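Side-chain contacts in tyrosinase (Burkholderia thailandensis, PDB 5ZRD), which probably hydroxylates monophenols to catechols and oxidises these to quinones at a pair of copper ions held by histidines: residues K196-N199 and A200-L204; P272-S275 and P276-I280; P314-F317 and F318-N322. All blocks are in the same frame, centred on the assembly; numbering follows the deposited sequence.

Contact 1 of 3, residues K196-N199 and A200-L204; sequences KIHN and AKFPL
Phe202 leans back against His198 where helix 189-200 runs out and its C-terminal turns tighten. The backbone keeps one bond of helical i to i-4 spacing, from Ala200 N to Lys196 O (3.0 Å), and then shifts to i to i-3: Lys201 N donates to His198 O and Phe202 N to Asn199 O (2.9 Å). Followed outward, the Phe202 side chain starts with CB at 3.9 Å from Asn199 O, the carbonyl that holds its own backbone N. CG is set beside that N and anti to the carbonyl carbon (chi1 -68°), which swings the ring back over the end of the helix. CD2 then comes to 3.4 Å from His198 O, which lies at the ring edge near its plane. CE2, one atom further out, meets the imidazole. The two rings are oblique, with planes 32° apart and centroids separated by 5.3 Å. With CG anti to the backbone N (chi1 177°), the His198 ring comes toward Phe202 although its CB points away. Its NE2 is hydrogen-bonded to Pro181 O, which ties the imidazole to the loop that also lies against Phe202; Asn199 OD1 is bonded to Ser183 N of the same loop. Beyond the turn, Phe202 O accepts from Asn208 ND2 in helix 205-221, which links the turn to the next helix. On the aromatic pair the nearest approach is His198 NE2 to Phe202 CE2, 3.8 Å.

Contact 2 of 3, residues P272-S275 and P276-I280; sequences PVES and PHNDI. With CU (copper (II) ion), chain K.
Three helical i to i-4 bonds join the segments: Val273 O accepts weakly from His277 N, Glu274 O from Asn278 N (2.9 Å) and Ser275 O from Asp279 N (3.1 Å). Pro276 has no N-H to give, and its CD packs on Pro272 O instead. Glu274 O is gripped twice, because His277 ND1 also donates to it (3.1 Å); the oxygen lies only 10° out of the imidazole plane, and ND1 comes from the same face of the carbonyl as Asn278 N. A second, weak bond runs from ND1 to Asn278 OD1. These contacts, with the metal, help to fix the rotation of the imidazole, and NE2 on its other side binds copper at 2.1 Å: this is the first turn of a helix that supplies ligands to the dinuclear, type 3 copper centre of the tyrosinase family. With CG anti to the backbone N (chi1 -160°), the extended Glu274 chain runs alongside the imidazole, its carboxylate held by Thr256 N and Gly86 N. A water lies between Glu274 OE1 and Asn278 OD1, 2.7 and 2.8 Å from them. On the Ser275 side another water donates to Ser275 OG (3.1 Å) and to Asp279 OD1 (2.6 Å), while Ser465 and His463 hold the Asp279 carboxylate.

Contact 3 of 3, residues P314-F317 and F318-N322; sequences PIFF and FHHCN. With CU (copper (II) ion), chain K; O (oxygen atom), chain L.
The Phe316 ring carries His320 on one face: CD2 sits 3.2 Å above its plane, toward the rim, and the rings form an offset stack with centroids 4.3 Å apart and planes at 29°. Phe317 CG lies at the edge of Phe316, whose CD1 in turn stands over the centre of one Phe317 face. Pro314 O is at the edge of both the Phe317 and Phe318 rings, 3.3 Å from Phe318 CD1. The imidazole of His320 has His319 NE2 over one face, and at its edge Phe316 O and the bound oxygen atom; it also stacks with His94 of helix 90-108. Phe316 reaches the stack because its CG is anti to the backbone N (chi1 -180°), which brings CE1, CE2 and CZ close to His320 CD2, nearest at CZ. Backbone bonds from His319 N to Ile315 O and from His320 N to Phe316 O hold the turn. His319 points ND1 to Glu119, and Phe316 meets His57 edge-to-face. His320 NE2 binds copper at 1.9 Å, and the oxygen atom lies 2.2 Å from the same copper. A histidine from this helix, backed by a phenylalanine one turn earlier, thus completes the second copper position, CuB, of the type 3 tyrosinase centre.

How the contacts relate
Contacts 2 and 3 meet at one copper ion, their centres 13 Å apart. His277 NE2 and His320 NE2, both bound to it, are 3.2 Å from each other, and His281, from helix 274-285, is the third protein ligand. The helices also pack beside the metal: His277 CD2 lies 3.3 Å from His319 NE2, and Ile280 CG2 the same distance from His319 ND1. The other copper is held by His57, His85 and His94. Contact 1 stands apart at the surface, its centre 29 Å from that of contact 2 and 26 Å from that of contact 3, with nearest atoms about 15 and 16 Å away; it lies at the turn between helices 189-200 and 205-221.

Contact 1 of 3, residues K196-N199 and A200-L204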
# COMPACT_ATOMS: atom_id res chain seq x y z
N LYS A 196 -12.37 34.05 8.45
CA LYS A 196 -12.22 35.53 8.47
C LYS A 196 -13.60 36.22 8.38
O LYS A 196 -13.83 37.20 9.06
CB LYS A 196 -11.26 35.98 7.36
CG LYS A 196 -9.81 36.04 7.81
CD LYS A 196 -8.80 35.61 6.78
CE LYS A 196 -8.59 36.61 5.66
NZ LYS A 196 -7.38 36.26 4.88
N ILE A 197 -14.49 35.66 7.57
CA ILE A 197 -15.85 36.15 7.41
C ILE A 197 -16.56 36.00 8.76
O ILE A 197 -16.99 37.00 9.34
CB ILE A 197 -16.56 35.38 6.26
CG1 ILE A 197 -15.90 35.67 4.91
CG2 ILE A 197 -18.06 35.67 6.21
CD1 ILE A 197 -16.39 34.77 3.76
N HIS A 198 -16.57 34.77 9.28
CA HIS A 198 -17.17 34.44 10.58
C HIS A 198 -16.64 35.37 11.68
O HIS A 198 -17.44 35.98 12.45
CB HIS A 198 -16.96 32.95 10.93
CG HIS A 198 -17.51 32.63 12.28
ND1 HIS A 198 -18.74 32.01 12.46
CD2 HIS A 198 -17.03 32.93 13.51
CE1 HIS A 198 -18.98 31.91 13.75
NE2 HIS A 198 -17.94 32.49 14.43
N ASN A 199 -15.33 35.53 11.78
CA ASN A 199 -14.81 36.33 12.90
C ASN A 199 -15.12 37.83 12.73
O ASN A 199 -15.21 38.54 13.73
CB ASN A 199 -13.32 36.08 13.10
CG ASN A 199 -13.05 34.70 13.68
OD1 ASN A 199 -13.97 33.98 14.06
ND2 ASN A 199 -11.78 34.34 13.79
N ALA A 200 -15.25 38.31 11.49
CA ALA A 200 -15.65 39.71 11.26
C ALA A 200 -16.98 39.99 11.98
O ALA A 200 -17.18 41.09 12.46
CB ALA A 200 -15.76 40.01 9.78
N LYS A 201 -17.86 38.99 12.12
CA LYS A 201 -19.13 39.18 12.83
C LYS A 201 -18.95 39.30 14.35
O LYS A 201 -19.94 39.46 15.03
CB LYS A 201 -20.09 38.03 12.57
CG LYS A 201 -20.52 37.89 11.12
CD LYS A 201 -21.40 36.69 10.83
CE LYS A 201 -21.30 36.28 9.37
NZ LYS A 201 -22.15 35.11 9.06
N PHE A 202 -17.73 39.24 14.89
CA PHE A 202 -17.60 39.13 16.36
C PHE A 202 -16.36 39.88 16.84
O PHE A 202 -15.51 39.30 17.52
CB PHE A 202 -17.52 37.66 16.79
CG PHE A 202 -18.81 36.91 16.59
CD1 PHE A 202 -19.87 37.09 17.47
CD2 PHE A 202 -18.97 36.06 15.52
CE1 PHE A 202 -21.06 36.42 17.29
CE2 PHE A 202 -20.17 35.38 15.34
CZ PHE A 202 -21.21 35.57 16.22
N PRO A 203 -16.31 41.19 16.54
CA PRO A 203 -15.08 42.01 16.69
C PRO A 203 -14.75 42.49 18.11
O PRO A 203 -13.66 42.95 18.32
CB PRO A 203 -15.35 43.28 15.87
CG PRO A 203 -16.83 43.23 15.48
CD PRO A 203 -17.44 42.07 16.23
N LEU A 204 -15.69 42.41 19.04
CA LEU A 204 -15.54 43.03 20.36
C LEU A 204 -15.25 41.96 21.42
O LEU A 204 -16.18 41.26 21.86
CB LEU A 204 -16.84 43.78 20.66
CG LEU A 204 -17.04 45.05 19.85
CD1 LEU A 204 -18.49 45.51 19.86
CD2 LEU A 204 -16.09 46.14 20.35

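Contact 2 of 3, residues P272-S275 and P276-I280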
# COMPACT_ATOMS: atom_id res chain seq x y z
N PRO A 272 -22.18 8.32 31.12
CA PRO A 272 -20.77 8.31 31.38
C PRO A 272 -20.25 9.73 31.67
O PRO A 272 -20.82 10.74 31.19
CB PRO A 272 -20.12 7.77 30.10
CG PRO A 272 -21.08 8.20 29.00
CD PRO A 272 -22.42 8.38 29.67
N VAL A 273 -19.18 9.82 32.44
CA VAL A 273 -18.62 11.12 32.71
C VAL A 273 -18.18 11.79 31.40
O VAL A 273 -18.14 13.01 31.32
CB VAL A 273 -17.45 11.08 33.72
CG1 VAL A 273 -16.25 10.32 33.20
CG2 VAL A 273 -17.06 12.49 34.11
N GLU A 274 -17.84 10.98 30.40
CA GLU A 274 -17.38 11.47 29.11
C GLU A 274 -18.43 12.37 28.42
O GLU A 274 -18.06 13.20 27.60
CB GLU A 274 -17.01 10.33 28.16
CG GLU A 274 -16.10 10.77 27.04
CD GLU A 274 -15.65 9.67 26.09
OE1 GLU A 274 -14.78 9.97 25.17
OE2 GLU A 274 -16.21 8.54 26.19
N SER A 275 -19.70 12.16 28.73
CA SER A 275 -20.82 12.81 28.04
C SER A 275 -20.89 14.30 28.39
O SER A 275 -20.75 15.14 27.52
CB SER A 275 -22.11 12.06 28.32
OG SER A 275 -23.18 12.52 27.49
N PRO A 276 -21.12 14.64 29.65
CA PRO A 276 -21.13 16.03 30.04
C PRO A 276 -19.81 16.74 29.73
O PRO A 276 -19.80 17.95 29.39
CB PRO A 276 -21.38 16.03 31.56
CG PRO A 276 -21.13 14.60 31.96
CD PRO A 276 -21.61 13.83 30.75
N HIS A 277 -18.72 15.97 29.81
CA HIS A 277 -17.39 16.42 29.37
C HIS A 277 -17.44 16.90 27.91
O HIS A 277 -17.03 18.01 27.62
CB HIS A 277 -16.34 15.32 29.57
CG HIS A 277 -15.24 15.33 28.56
ND1 HIS A 277 -15.37 14.70 27.33
CD2 HIS A 277 -13.99 15.82 28.59
CE1 HIS A 277 -14.24 14.82 26.65
NE2 HIS A 277 -13.37 15.49 27.39
N ASN A 278 -17.92 16.03 27.03
CA ASN A 278 -18.16 16.36 25.64
C ASN A 278 -18.92 17.69 25.53
O ASN A 278 -18.52 18.57 24.73
CB ASN A 278 -18.87 15.23 24.91
CG ASN A 278 -17.98 14.04 24.64
OD1 ASN A 278 -16.81 14.04 25.02
ND2 ASN A 278 -18.52 13.04 23.98
N ASP A 279 -19.97 17.87 26.33
CA ASP A 279 -20.79 19.10 26.25
C ASP A 279 -19.96 20.36 26.46
O ASP A 279 -20.13 21.35 25.73
CB ASP A 279 -21.93 19.08 27.28
CG ASP A 279 -22.93 17.94 27.06
OD1 ASP A 279 -23.04 17.38 25.93
OD2 ASP A 279 -23.62 17.59 28.04
N ILE A 280 -19.03 20.32 27.42
CA ILE A 280 -18.32 21.50 27.83
C ILE A 280 -17.36 21.86 26.70
O ILE A 280 -17.19 23.00 26.38
CB ILE A 280 -17.62 21.31 29.21
CG1 ILE A 280 -18.60 21.26 30.39
CG2 ILE A 280 -16.57 22.37 29.46
CD1 ILE A 280 -19.51 22.48 30.55
CU CU K . -11.69 16.79 27.20
O HOH W 1 -14.62 12.49 24.35
O HOH W 2 -23.87 14.92 25.63

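Contact 3 of 3, residues P314-F317 and F318-N322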
# COMPACT_ATOMS: atom_id res chain seq x y z
N PRO A 314 -5.40 26.54 27.17
CA PRO A 314 -5.17 26.34 28.62
C PRO A 314 -6.42 25.90 29.40
O PRO A 314 -6.25 25.17 30.41
CB PRO A 314 -4.69 27.70 29.13
CG PRO A 314 -4.00 28.31 27.93
CD PRO A 314 -4.82 27.83 26.75
N ILE A 315 -7.63 26.29 28.93
CA ILE A 315 -8.87 25.97 29.63
C ILE A 315 -9.09 24.46 29.58
O ILE A 315 -9.82 23.92 30.42
CB ILE A 315 -10.11 26.72 29.08
CG1 ILE A 315 -11.23 26.76 30.10
CG2 ILE A 315 -10.64 26.11 27.80
CD1 ILE A 315 -12.26 27.84 29.79
N PHE A 316 -8.54 23.81 28.56
CA PHE A 316 -8.61 22.34 28.53
C PHE A 316 -8.26 21.73 29.90
O PHE A 316 -8.93 20.84 30.35
CB PHE A 316 -7.67 21.77 27.49
CG PHE A 316 -7.69 20.27 27.40
CD1 PHE A 316 -6.91 19.51 28.26
CD2 PHE A 316 -8.45 19.63 26.44
CE1 PHE A 316 -6.93 18.13 28.16
CE2 PHE A 316 -8.48 18.25 26.35
CZ PHE A 316 -7.73 17.50 27.22
N PHE A 317 -7.26 22.25 30.58
CA PHE A 317 -6.71 21.58 31.77
C PHE A 317 -7.53 21.92 33.01
O PHE A 317 -7.68 21.06 33.91
CB PHE A 317 -5.22 21.90 31.89
CG PHE A 317 -4.46 21.22 30.79
CD1 PHE A 317 -4.36 21.81 29.56
CD2 PHE A 317 -4.04 19.92 30.93
CE1 PHE A 317 -3.77 21.15 28.50
CE2 PHE A 317 -3.43 19.26 29.88
CZ PHE A 317 -3.29 19.87 28.67
N PHE A 318 -8.09 23.12 33.05
CA PHE A 318 -8.99 23.51 34.16
C PHE A 318 -10.27 22.67 34.12
O PHE A 318 -10.83 22.26 35.15
CB PHE A 318 -9.29 25.01 34.06
CG PHE A 318 -8.08 25.84 34.41
CD1 PHE A 318 -7.11 26.11 33.46
CD2 PHE A 318 -7.85 26.24 35.71
CE1 PHE A 318 -5.97 26.81 33.80
CE2 PHE A 318 -6.72 26.97 36.03
CZ PHE A 318 -5.78 27.25 35.08
N HIS A 319 -10.75 22.44 32.90
CA HIS A 319 -11.92 21.64 32.64
C HIS A 319 -11.67 20.18 33.01
O HIS A 319 -12.47 19.56 33.70
CB HIS A 319 -12.28 21.75 31.16
CG HIS A 319 -13.16 20.65 30.68
ND1 HIS A 319 -14.43 20.46 31.16
CD2 HIS A 319 -12.96 19.69 29.76
CE1 HIS A 319 -14.99 19.45 30.53
NE2 HIS A 319 -14.08 18.94 29.69
N HIS A 320 -10.58 19.64 32.49
CA HIS A 320 -10.24 18.28 32.71
C HIS A 320 -9.84 18.02 34.16
O HIS A 320 -9.95 16.88 34.59
CB HIS A 320 -9.16 17.79 31.75
CG HIS A 320 -9.77 17.08 30.59
ND1 HIS A 320 -10.21 15.79 30.69
CD2 HIS A 320 -10.07 17.50 29.35
CE1 HIS A 320 -10.74 15.43 29.55
NE2 HIS A 320 -10.64 16.45 28.70
N CYS A 321 -9.49 19.04 34.92
CA CYS A 321 -9.24 18.83 36.34
C CYS A 321 -10.60 18.67 37.04
O CYS A 321 -10.78 17.86 37.97
CB CYS A 321 -8.36 19.95 36.89
SG CYS A 321 -7.93 19.82 38.65
N ASN A 322 -11.60 19.38 36.51
CA ASN A 322 -12.95 19.18 37.03
C ASN A 322 -13.49 17.79 36.64
O ASN A 322 -14.18 17.18 37.41
CB ASN A 322 -13.92 20.26 36.58
CG ASN A 322 -15.19 20.20 37.38
OD1 ASN A 322 -15.14 20.34 38.62
ND2 ASN A 322 -16.30 19.97 36.69
CU CU K . -11.69 16.79 27.20
O O L . -11.18 15.40 25.61